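Local structure of 2,5-dihydroxypyridine 5,6-dioxygenase (Pseudomonas putida KT2440, 7CUP) at residues G213-P218 and A274-M279; A122-E127 and D286-D291. The protein catalyses the iron(II)-dependent, O2-consuming cleavage of the 2,5-dihydroxypyridine ring between carbons 5 and 6, giving N-formylmaleamate in aerobic nicotinate degradation. One frame throughout, in Å; residues are numbered along the deposited sequence.

Contact 1 (G213-P218 and A274-M279); sequences GDIILP and AQWTAM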
loop_
_atom_site.group_PDB
_atom_site.type_symbol
_atom_site.label_atom_id
_atom_site.label_comp_id
_atom_site.label_asym_id
_atom_site.label_seq_id
_atom_site.Cartn_x
_atom_site.Cartn_y
_atom_site.Cartn_z
ATOM N N GLY A 213 -0.459 -13.306 40.542
ATOM C CA GLY A 213 -0.701 -11.948 40.022
ATOM C C GLY A 213 0.578 -11.222 39.639
ATOM O O GLY A 213 0.478 -10.198 38.941
ATOM N N ASP A 214 1.752 -11.688 40.063
ATOM C CA ASP A 214 3.002 -10.995 39.682
ATOM C C ASP A 214 3.338 -11.379 38.246
ATOM O O ASP A 214 2.717 -12.303 37.717
ATOM C CB ASP A 214 4.115 -11.239 40.693
ATOM C CG ASP A 214 3.898 -10.455 41.977
ATOM O OD1 ASP A 214 3.241 -9.400 41.902
ATOM O OD2 ASP A 214 4.395 -10.899 43.043
ATOM N N ILE A 215 4.287 -10.683 37.631
ATOM C CA ILE A 215 4.452 -10.729 36.149
ATOM C C ILE A 215 5.888 -11.113 35.791
ATOM O O ILE A 215 6.828 -10.623 36.442
ATOM C CB ILE A 215 4.021 -9.375 35.546
ATOM C CG1 ILE A 215 2.551 -9.098 35.865
ATOM C CG2 ILE A 215 4.298 -9.318 34.049
ATOM C CD1 ILE A 215 2.014 -7.799 35.294
ATOM N N ILE A 216 6.043 -11.892 34.728
ATOM C CA ILE A 216 7.350 -12.059 34.047
ATOM C C ILE A 216 7.272 -11.476 32.635
ATOM O O ILE A 216 6.366 -11.864 31.901
ATOM C CB ILE A 216 7.811 -13.518 34.039
ATOM C CG1 ILE A 216 7.801 -14.102 35.451
ATOM C CG2 ILE A 216 9.181 -13.569 33.398
ATOM C CD1 ILE A 216 8.027 -15.561 35.483
ATOM N N LEU A 217 8.205 -10.572 32.306
ATOM C CA LEU A 217 8.428 -10.061 30.935
ATOM C C LEU A 217 9.711 -10.700 30.407
ATOM O O LEU A 217 10.686 -10.747 31.139
ATOM C CB LEU A 217 8.523 -8.536 31.033
ATOM C CG LEU A 217 7.346 -7.842 31.713
ATOM C CD1 LEU A 217 7.590 -6.358 31.797
ATOM C CD2 LEU A 217 6.042 -8.107 30.972
ATOM N N PRO A 218 9.793 -11.191 29.150
ATOM C CA PRO A 218 8.740 -11.020 28.132
ATOM C C PRO A 218 7.605 -12.059 28.016
ATOM O O PRO A 218 6.923 -12.010 27.022
ATOM C CB PRO A 218 9.551 -11.100 26.825
ATOM C CG PRO A 218 10.620 -12.112 27.143
ATOM C CD PRO A 218 10.980 -11.879 28.603
ATOM N N ALA A 274 0.388 4.288 34.650
ATOM C CA ALA A 274 0.677 2.888 34.293
ATOM C C ALA A 274 -0.162 2.036 35.235
ATOM O O ALA A 274 -0.367 2.472 36.359
ATOM C CB ALA A 274 2.144 2.558 34.434
ATOM N N GLN A 275 -0.587 0.855 34.805
ATOM C CA GLN A 275 -1.500 0.009 35.605
ATOM C C GLN A 275 -1.083 -1.451 35.481
ATOM O O GLN A 275 -0.883 -1.977 34.344
ATOM C CB GLN A 275 -2.935 0.209 35.150
ATOM C CG GLN A 275 -3.460 1.610 35.389
ATOM C CD GLN A 275 -3.714 1.843 36.856
ATOM O OE1 GLN A 275 -4.193 0.962 37.554
ATOM N NE2 GLN A 275 -3.406 3.037 37.330
ATOM N N TRP A 276 -1.013 -2.097 36.633
ATOM C CA TRP A 276 -0.750 -3.548 36.729
ATOM C C TRP A 276 -1.792 -4.315 35.916
ATOM O O TRP A 276 -1.436 -5.334 35.385
ATOM C CB TRP A 276 -0.737 -3.916 38.205
ATOM C CG TRP A 276 -0.858 -5.368 38.488
ATOM C CD1 TRP A 276 0.124 -6.297 38.345
ATOM C CD2 TRP A 276 -2.026 -6.056 38.974
ATOM N NE1 TRP A 276 -0.352 -7.526 38.704
ATOM C CE2 TRP A 276 -1.666 -7.414 39.093
ATOM C CE3 TRP A 276 -3.315 -5.667 39.350
ATOM C CZ2 TRP A 276 -2.545 -8.383 39.570
ATOM C CZ3 TRP A 276 -4.201 -6.625 39.803
ATOM C CH2 TRP A 276 -3.817 -7.968 39.909
ATOM N N THR A 277 -3.021 -3.822 35.766
ATOM C CA THR A 277 -4.086 -4.572 35.035
ATOM C C THR A 277 -3.964 -4.415 33.504
ATOM O O THR A 277 -4.611 -5.176 32.770
ATOM C CB THR A 277 -5.476 -4.123 35.474
ATOM O OG1 THR A 277 -5.502 -2.706 35.241
ATOM C CG2 THR A 277 -5.771 -4.538 36.892
ATOM N N ALA A 278 -3.202 -3.449 33.024
ATOM C CA ALA A 278 -3.136 -3.105 31.579
ATOM C C ALA A 278 -2.711 -4.315 30.719
ATOM O O ALA A 278 -3.309 -4.526 29.638
ATOM C CB ALA A 278 -2.220 -1.921 31.428
ATOM N N MET A 279 -1.759 -5.126 31.174
ATOM C CA MET A 279 -1.154 -6.210 30.356
ATOM C C MET A 279 -2.269 -7.170 29.935
ATOM O O MET A 279 -2.289 -7.610 28.755
ATOM C CB MET A 279 -0.094 -6.965 31.162
ATOM C CG MET A 279 0.747 -7.905 30.342
ATOM S SD MET A 279 2.009 -8.713 31.373
ATOM C CE MET A 279 1.013 -9.747 32.445
#

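Contact 2 (A122-E127 and D286-D291); sequences AVEPPE and DGMCMD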
loop_
_atom_site.group_PDB
_atom_site.type_symbol
_atom_site.label_atom_id
_atom_site.label_comp_id
_atom_site.label_asym_id
_atom_site.label_seq_id
_atom_site.Cartn_x
_atom_site.Cartn_y
_atom_site.Cartn_z
ATOM N N ALA A 122 10.578 5.350 21.409
ATOM C CA ALA A 122 9.115 5.524 21.222
ATOM C C ALA A 122 8.613 4.371 20.344
ATOM O O ALA A 122 8.690 4.510 19.118
ATOM C CB ALA A 122 8.784 6.875 20.601
ATOM N N VAL A 123 8.182 3.263 20.959
ATOM C CA VAL A 123 7.845 2.032 20.194
ATOM C C VAL A 123 6.479 1.498 20.634
ATOM O O VAL A 123 5.897 0.700 19.854
ATOM C CB VAL A 123 8.944 0.967 20.317
ATOM C CG1 VAL A 123 10.147 1.351 19.484
ATOM C CG2 VAL A 123 9.330 0.670 21.763
ATOM N N GLU A 124 5.983 1.930 21.795
ATOM C CA GLU A 124 4.677 1.446 22.297
ATOM C C GLU A 124 3.601 2.018 21.391
ATOM O O GLU A 124 3.798 3.043 20.728
ATOM C CB GLU A 124 4.417 1.826 23.758
ATOM C CG GLU A 124 5.293 1.112 24.758
ATOM C CD GLU A 124 5.155 -0.396 24.870
ATOM O OE1 GLU A 124 4.584 -0.839 25.868
ATOM O OE2 GLU A 124 5.743 -1.119 24.018
ATOM N N PRO A 125 2.427 1.352 21.332
ATOM C CA PRO A 125 1.311 1.830 20.515
ATOM C C PRO A 125 0.858 3.250 20.870
ATOM O O PRO A 125 0.909 3.666 22.030
ATOM C CB PRO A 125 0.170 0.836 20.827
ATOM C CG PRO A 125 0.812 -0.369 21.478
ATOM C CD PRO A 125 2.107 0.127 22.082
ATOM N N PRO A 126 0.370 4.036 19.893
ATOM C CA PRO A 126 -0.053 5.419 20.145
ATOM C C PRO A 126 -0.993 5.590 21.346
ATOM O O PRO A 126 -0.855 6.562 22.066
ATOM C CB PRO A 126 -0.796 5.803 18.853
ATOM C CG PRO A 126 -0.144 4.945 17.779
ATOM C CD PRO A 126 0.260 3.659 18.471
ATOM N N GLU A 127 -1.920 4.649 21.567
ATOM C CA GLU A 127 -2.893 4.769 22.681
ATOM C C GLU A 127 -2.138 4.720 24.032
ATOM O O GLU A 127 -2.570 5.381 25.005
ATOM C CB GLU A 127 -3.987 3.701 22.580
ATOM C CG GLU A 127 -4.875 3.841 21.341
ATOM C CD GLU A 127 -4.216 3.662 19.974
ATOM O OE1 GLU A 127 -3.209 2.891 19.896
ATOM O OE2 GLU A 127 -4.699 4.311 18.978
ATOM N N ASP A 286 1.450 -6.461 21.017
ATOM C CA ASP A 286 1.042 -5.031 21.026
ATOM C C ASP A 286 2.232 -4.162 21.407
ATOM O O ASP A 286 2.314 -3.063 20.905
ATOM C CB ASP A 286 -0.097 -4.770 22.002
ATOM C CG ASP A 286 -1.396 -5.417 21.552
ATOM O OD1 ASP A 286 -1.423 -5.953 20.426
ATOM O OD2 ASP A 286 -2.358 -5.396 22.332
ATOM N N GLY A 287 3.091 -4.627 22.304
ATOM C CA GLY A 287 4.212 -3.828 22.837
ATOM C C GLY A 287 5.010 -4.602 23.868
ATOM O O GLY A 287 4.770 -5.803 24.048
ATOM N N MET A 288 5.924 -3.940 24.562
ATOM C CA MET A 288 6.803 -4.578 25.573
ATOM C C MET A 288 6.208 -4.449 26.991
ATOM O O MET A 288 6.776 -5.006 27.929
ATOM C CB MET A 288 8.180 -3.935 25.490
ATOM C CG MET A 288 8.228 -2.508 26.005
ATOM S SD MET A 288 9.933 -1.888 25.935
ATOM C CE MET A 288 10.332 -2.357 24.253
ATOM N N CYS A 289 5.053 -3.817 27.145
ATOM C CA CYS A 289 4.318 -3.676 28.429
ATOM C C CYS A 289 5.168 -2.833 29.394
ATOM O O CYS A 289 5.678 -3.324 30.446
ATOM C CB CYS A 289 3.895 -5.015 29.035
ATOM S SG CYS A 289 2.643 -4.784 30.336
ATOM N N MET A 290 5.253 -1.552 29.074
ATOM C CA MET A 290 5.810 -0.532 29.998
ATOM C C MET A 290 4.901 -0.348 31.212
ATOM O O MET A 290 5.449 0.018 32.252
ATOM C CB MET A 290 6.035 0.793 29.275
ATOM C CG MET A 290 7.192 0.731 28.311
ATOM S SD MET A 290 8.728 0.088 29.053
ATOM C CE MET A 290 9.059 1.338 30.282
ATOM N N ASP A 291 3.602 -0.648 31.107
ATOM C CA ASP A 291 2.668 -0.599 32.258
ATOM C C ASP A 291 3.202 -1.483 33.394
ATOM O O ASP A 291 3.172 -1.043 34.549
ATOM C CB ASP A 291 1.273 -1.031 31.833
ATOM C CG ASP A 291 0.457 0.076 31.210
ATOM O OD1 ASP A 291 -0.132 0.872 31.984
ATOM O OD2 ASP A 291 0.391 0.132 29.967
HETATM O O HOH W 1 4.843 -1.757 19.715
HETATM O O HOH W 2 2.348 -0.981 28.388
#

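Contact 1 (G213-P218 and A274-M279)
The carbonyl of G213, just before the short strand 215-216, turns its oxygen to W276 of the 274-279 loop, where a type I turn from Q275 to A278 is closed by A278 N to Q275 O. W276 NE1 donates to G213 O at 2.8 Å, with an N-H...O angle of 156°. The acceptor lies in the indole plane, so the indole meets this carbonyl with its N-H edge, whereas NE1 itself is tilted 29° from the carbonyl plane. CG of W276 stands anti to its backbone N (chi1 164°), a torsion that swings the indole out of the turn to this carbonyl. G213 has positive phi and no side chain; a beta carbon here would crowd W276 CZ2. Apart from this bond the contact is apolar. I215 and M279 reach toward each other tip to tip: I215 CG2 lies 3.6 Å from M279 SD, and I215 CD1 is equally near M279 CE, because the bend at the last torsion of M279 folds the methyl back over the isoleucine branches. I215 CD1 also approaches W276 CD1 obliquely, at 3.9 Å. L217 slides past M279 in the opposite direction, its CD2 4.1 Å from M279 SD. Y222 meets the W276 indole edge-to-face and bonds W276 O through its hydroxyl; D250 of the second subunit packs on W276. A phenylalanine in place of W276 would probably leave G213 O without its indole N-H donor and open a gap beside I215 CD1. L217 also touches the iron ligand D320, and the L217 side chain is about 8 Å from the iron. One directed bond thus fixes the indole against the backbone, while the methionine and aliphatic branches fill the buried ground between this loop and the 213-218 segment, whose L217 lies next to a metal ligand.

Contact 2 (A122-E127 and D286-D291)
The turn before helix 290-294, with C289 at its N-cap position, is gripped by the carboxylate of E124 from the loop between strand 118-121 and helix 126-131. E124 OE2 takes the N-H of M288 through its syn lone pair, at 2.9 Å and a nearly straight 165°. OE1 is held more loosely: M290 N gives it a long, weak bond of 3.4 Å, and C289 N makes a weak bond, bent to an N-H...O angle of 124°. A chain bent at chi2 (-64°) brings both oxygens over this run of amides, and the positive end of the helix dipole would probably help hold the negative charge. G287 CA lies 3.3 Å from E124 OE2; a beta carbon there would clash with that oxygen. The methionines flank the acid, M288 CG against OE2 and M290 CG against OE1, each crossing the glutamate at about a right angle. At the margin of the contact V123 CG2 meets M288 CE at 4.0 Å, and P125 CG sits 3.1 Å from D286 O. Two waters join the segments. One donates to V123 O and D286 O; the other, held by D291 N and D291 OD2, gives E124 OE1 a weak bond. P125 is itself the N-cap residue of helix 126-131, so the contact joins the lead-ins of two helices. Strand 187-189, the outermost strand of the parallel sheet within this chain, packs on M288 and M290 through H189, and helix 5-18 backs the other segment at A122 and P126.

Contact 1 is wholly buried, whereas contact 2 is partly buried and takes in water. They meet at the start of helix 290-294: D291 OD1 probably accepts a hydrogen bond from Q275 N at 2.9 Å and also pairs with R131, and M279 packs on C289. Along the chain, contact 1 is nested inside the loop closed by contact 2. Contact 1, beside the antiparallel strands that carry iron ligands, combines an indole bond with apolar filling; contact 2, beside the parallel sheet, uses a carboxylate to hold backbone amides. The run of chain from 274 to 291, ending in the first turn of helix 290-294, thus supplies one side of both, and both reach the second subunit.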